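Local coordinates for protein AA9 family lytic polysaccharide monooxygenase B (Heterobasidion irregulare TC 32-1, PDB 5NNS) that cleaves cellulose oxidatively as a secreted, copper-dependent lytic polysaccharide monooxygenase, attacking glycosidic bonds with specific oxidation at C1, at residues Ser102-Phe107 with Asn148-His153. Residues are numbered along the deposited sequence; the frame is centred on the assembly and turned at random.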
ATOM      1  N   SER A 102      -8.632   9.876  -2.152  1.00 19.61           N
ATOM      2  CA  SER A 102      -7.689  10.919  -2.577  1.00 19.68           C
ATOM      3  C   SER A 102      -7.671  12.167  -1.681  1.00 19.81           C
ATOM      4  O   SER A 102      -6.724  12.954  -1.756  1.00 19.86           O
ATOM      5  CB  SER A 102      -7.968  11.343  -4.024  1.00 19.71           C
ATOM      6  OG  SER A 102      -9.282  11.859  -4.162  1.00 19.84           O
ATOM      7  N   SER A 103      -8.703  12.350  -0.854  1.00 19.62           N
ATOM      8  CA  SER A 103      -8.770  13.475   0.082  1.00 19.32           C
ATOM      9  C   SER A 103      -8.231  13.159   1.476  1.00 18.65           C
ATOM     10  O   SER A 103      -8.172  14.051   2.317  1.00 18.47           O
ATOM     11  CB  SER A 103     -10.217  13.966   0.206  1.00 19.56           C
ATOM     12  OG  SER A 103     -11.012  13.030   0.915  1.00 20.18           O
ATOM     13  N   LEU A 104      -7.833  11.912   1.726  1.00 17.98           N
ATOM     14  CA  LEU A 104      -7.456  11.495   3.074  1.00 17.55           C
ATOM     15  C   LEU A 104      -6.016  11.860   3.409  1.00 17.38           C
ATOM     16  O   LEU A 104      -5.207  12.168   2.523  1.00 16.57           O
ATOM     17  CB  LEU A 104      -7.670   9.990   3.259  1.00 17.57           C
ATOM     18  CG  LEU A 104      -9.073   9.475   2.897  1.00 17.77           C
ATOM     19  CD1 LEU A 104      -9.163   7.980   3.165  1.00 17.71           C
ATOM     20  CD2 LEU A 104     -10.167  10.232   3.646  1.00 17.78           C
ATOM     21  N   GLU A 105      -5.722  11.829   4.708  1.00 17.33           N
ATOM     22  CA  GLU A 105      -4.375  12.042   5.223  1.00 17.34           C
ATOM     23  C   GLU A 105      -3.724  10.692   5.489  1.00 16.53           C
ATOM     24  O   GLU A 105      -4.128   9.969   6.404  1.00 16.44           O
ATOM     25  CB  GLU A 105      -4.417  12.873   6.500  1.00 18.13           C
ATOM     26  CG  GLU A 105      -4.675  14.344   6.253  1.00 18.86           C
ATOM     27  CD  GLU A 105      -4.807  15.117   7.547  1.00 19.86           C
ATOM     28  OE1 GLU A 105      -5.886  15.040   8.180  1.00 21.15           O
ATOM     29  OE2 GLU A 105      -3.833  15.802   7.930  1.00 20.41           O
ATOM     30  N   TRP A 106      -2.712  10.370   4.690  1.00 15.69           N
ATOM     31  CA  TRP A 106      -2.064   9.057   4.719  1.00 15.05           C
ATOM     32  C   TRP A 106      -0.799   9.090   5.542  1.00 14.99           C
ATOM     33  O   TRP A 106       0.027   9.990   5.371  1.00 14.87           O
ATOM     34  CB  TRP A 106      -1.720   8.609   3.299  1.00 14.65           C
ATOM     35  CG  TRP A 106      -2.921   8.483   2.464  1.00 14.44           C
ATOM     36  CD1 TRP A 106      -3.487   9.455   1.693  1.00 14.41           C
ATOM     37  CD2 TRP A 106      -3.750   7.327   2.333  1.00 14.26           C
ATOM     38  NE1 TRP A 106      -4.610   8.967   1.065  1.00 14.37           N
ATOM     39  CE2 TRP A 106      -4.799   7.665   1.449  1.00 14.27           C
ATOM     40  CE3 TRP A 106      -3.705   6.033   2.869  1.00 14.29           C
ATOM     41  CZ2 TRP A 106      -5.795   6.756   1.086  1.00 14.30           C
ATOM     42  CZ3 TRP A 106      -4.698   5.122   2.504  1.00 14.23           C
ATOM     43  CH2 TRP A 106      -5.730   5.492   1.623  1.00 14.37           C
ATOM     44  N   PHE A 107      -0.645   8.092   6.415  1.00 14.75           N
ATOM     45  CA  PHE A 107       0.594   7.875   7.161  1.00 14.51           C
ATOM     46  C   PHE A 107       1.121   6.464   6.902  1.00 14.28           C
ATOM     47  O   PHE A 107       0.353   5.525   6.684  1.00 14.29           O
ATOM     48  CB  PHE A 107       0.413   8.140   8.666  1.00 14.71           C
ATOM     49  CG  PHE A 107      -0.629   7.279   9.332  1.00 14.78           C
ATOM     50  CD1 PHE A 107      -1.979   7.637   9.295  1.00 14.87           C
ATOM     51  CD2 PHE A 107      -0.265   6.124  10.017  1.00 14.79           C
ATOM     52  CE1 PHE A 107      -2.940   6.844   9.909  1.00 14.82           C
ATOM     53  CE2 PHE A 107      -1.227   5.329  10.636  1.00 14.84           C
ATOM     54  CZ  PHE A 107      -2.566   5.692  10.581  1.00 14.72           C
ATOM     55  N   ASN A 148     -12.230   4.403  11.936  1.00 21.66           N
ATOM     56  CA  ASN A 148     -12.371   3.827  10.610  1.00 21.59           C
ATOM     57  C   ASN A 148     -11.170   4.255   9.770  1.00 21.11           C
ATOM     58  O   ASN A 148     -10.878   5.457   9.665  1.00 21.12           O
ATOM     59  CB  ASN A 148     -13.670   4.308   9.974  1.00 22.01           C
ATOM     60  CG  ASN A 148     -14.881   4.026  10.846  1.00 22.59           C
ATOM     61  OD1 ASN A 148     -15.059   2.908  11.335  1.00 22.69           O
ATOM     62  ND2 ASN A 148     -15.718   5.042  11.048  1.00 22.87           N
ATOM     63  N   TYR A 149     -10.477   3.270   9.195  1.00 19.86           N
ATOM     64  CA  TYR A 149      -9.232   3.488   8.456  1.00 18.89           C
ATOM     65  C   TYR A 149      -9.188   2.699   7.154  1.00 18.15           C
ATOM     66  O   TYR A 149      -9.714   1.581   7.079  1.00 17.83           O
ATOM     67  CB  TYR A 149      -8.028   3.038   9.286  1.00 18.65           C
ATOM     68  CG  TYR A 149      -7.745   3.847  10.518  1.00 18.52           C
ATOM     69  CD1 TYR A 149      -8.408   3.580  11.713  1.00 18.39           C
ATOM     70  CD2 TYR A 149      -6.784   4.864  10.508  1.00 18.39           C
ATOM     71  CE1 TYR A 149      -8.140   4.308  12.860  1.00 18.18           C
ATOM     72  CE2 TYR A 149      -6.508   5.603  11.651  1.00 18.21           C
ATOM     73  CZ  TYR A 149      -7.188   5.319  12.827  1.00 18.36           C
ATOM     74  OH  TYR A 149      -6.919   6.043  13.963  1.00 18.33           O
ATOM     75  N   ILE A 150      -8.539   3.273   6.140  1.00 17.29           N
ATOM     76  CA  ILE A 150      -8.075   2.496   4.995  1.00 16.95           C
ATOM     77  C   ILE A 150      -6.704   1.910   5.339  1.00 16.38           C
ATOM     78  O   ILE A 150      -5.891   2.582   5.971  1.00 16.36           O
ATOM     79  CB  ILE A 150      -7.925   3.354   3.723  1.00 17.01           C
ATOM     80  CG1 ILE A 150      -9.256   4.009   3.332  1.00 17.04           C
ATOM     81  CG2 ILE A 150      -7.383   2.514   2.569  1.00 17.11           C
ATOM     82  CD1 ILE A 150     -10.387   3.041   3.029  1.00 16.99           C
ATOM     83  N   LEU A 151      -6.469   0.663   4.931  1.00 15.75           N
ATOM     84  CA  LEU A 151      -5.156   0.024   4.989  1.00 15.46           C
ATOM     85  C   LEU A 151      -4.688  -0.155   3.556  1.00 15.06           C
ATOM     86  O   LEU A 151      -5.351  -0.839   2.770  1.00 15.53           O
ATOM     87  CB  LEU A 151      -5.244  -1.347   5.664  1.00 15.70           C
ATOM     88  CG  LEU A 151      -3.964  -2.199   5.698  1.00 15.67           C
ATOM     89  CD1 LEU A 151      -2.925  -1.534   6.585  1.00 15.72           C
ATOM     90  CD2 LEU A 151      -4.259  -3.618   6.174  1.00 15.69           C
ATOM     91  N   ARG A 152      -3.532   0.426   3.239  1.00 14.12           N
ATOM     92  CA  ARG A 152      -3.062   0.565   1.869  1.00 13.36           C
ATOM     93  C   ARG A 152      -1.712  -0.133   1.694  1.00 12.77           C
ATOM     94  O   ARG A 152      -0.759   0.192   2.406  1.00 12.47           O
ATOM     95  CB  ARG A 152      -2.949   2.058   1.528  1.00 13.46           C
ATOM     96  CG  ARG A 152      -2.142   2.385   0.275  1.00 13.41           C
ATOM     97  CD  ARG A 152      -2.248   3.850  -0.092  1.00 13.53           C
ATOM     98  NE  ARG A 152      -1.873   4.090  -1.484  1.00 13.45           N
ATOM     99  CZ  ARG A 152      -0.634   4.309  -1.929  1.00 13.68           C
ATOM    100  NH1 ARG A 152       0.408   4.325  -1.102  1.00 13.72           N
ATOM    101  NH2 ARG A 152      -0.441   4.522  -3.226  1.00 13.73           N
ATOM    102  N   HIS A 153      -1.637  -1.074   0.746  1.00 11.96           N
ATOM    103  CA  HIS A 153      -0.367  -1.727   0.380  1.00 11.52           C
ATOM    104  C   HIS A 153       0.086  -1.223  -0.976  1.00 11.16           C
ATOM    105  O   HIS A 153      -0.732  -1.078  -1.885  1.00 10.99           O
ATOM    106  CB  HIS A 153      -0.510  -3.247   0.344  1.00 11.35           C
ATOM    107  CG  HIS A 153      -0.731  -3.855   1.690  1.00 11.36           C
ATOM    108  ND1 HIS A 153      -1.961  -3.862   2.306  1.00 11.43           N
ATOM    109  CD2 HIS A 153       0.125  -4.456   2.551  1.00 11.47           C
ATOM    110  CE1 HIS A 153      -1.856  -4.446   3.488  1.00 11.55           C
ATOM    111  NE2 HIS A 153      -0.602  -4.822   3.659  1.00 11.36           N
TER
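Trp106 reaches across to the strand of Ile150 and Arg152 with the far rim of its six-membered ring. Its CH2 lies 3.5 Å from CG2 of Ile150, which meets the indole at its edge, near the ring plane. CG anti to the carbonyl carbon (chi1 -61°) sends the indole toward that strand, and chi2 of 90° sets how its faces are turned, one to Arg152 and the other to Leu104. On the first face sits CD of Arg152, a CH-pi contact 4.1 Å from the centroid of the six-membered ring and 24° off its normal, while CB of the same arginine touches CZ3 at 3.7 Å. The opposite face carries CB of Leu104, whose CD1 also packs 4.0 Å from CG1 of Ile150, so the indole and Leu104 share one isoleucine. In the beta-sandwich of this AA9 enzyme, strands 106-116 and 147-157 belong to the same sheet with strand 85-91 between them; the contact therefore spans a strand, and Ala90 of that middle strand also touches Trp106. An alanine in place of Trp106 would probably open a gap beside Ile150 and leave the aliphatic part of Arg152 without the ring face it packs on. Beyond the ring, Arg152 NH1 forms a salt bridge with Glu154, NE bonds to the carbonyl oxygen of Ser48 and NH2 to that of Ile47. Next along the chain from Trp106, CZ of Phe107 comes within 4.1 Å of CE2 of Tyr149, which lies at the phenyl edge; the tyrosine hydroxyl is bonded to the carbonyl oxygen of Ala145.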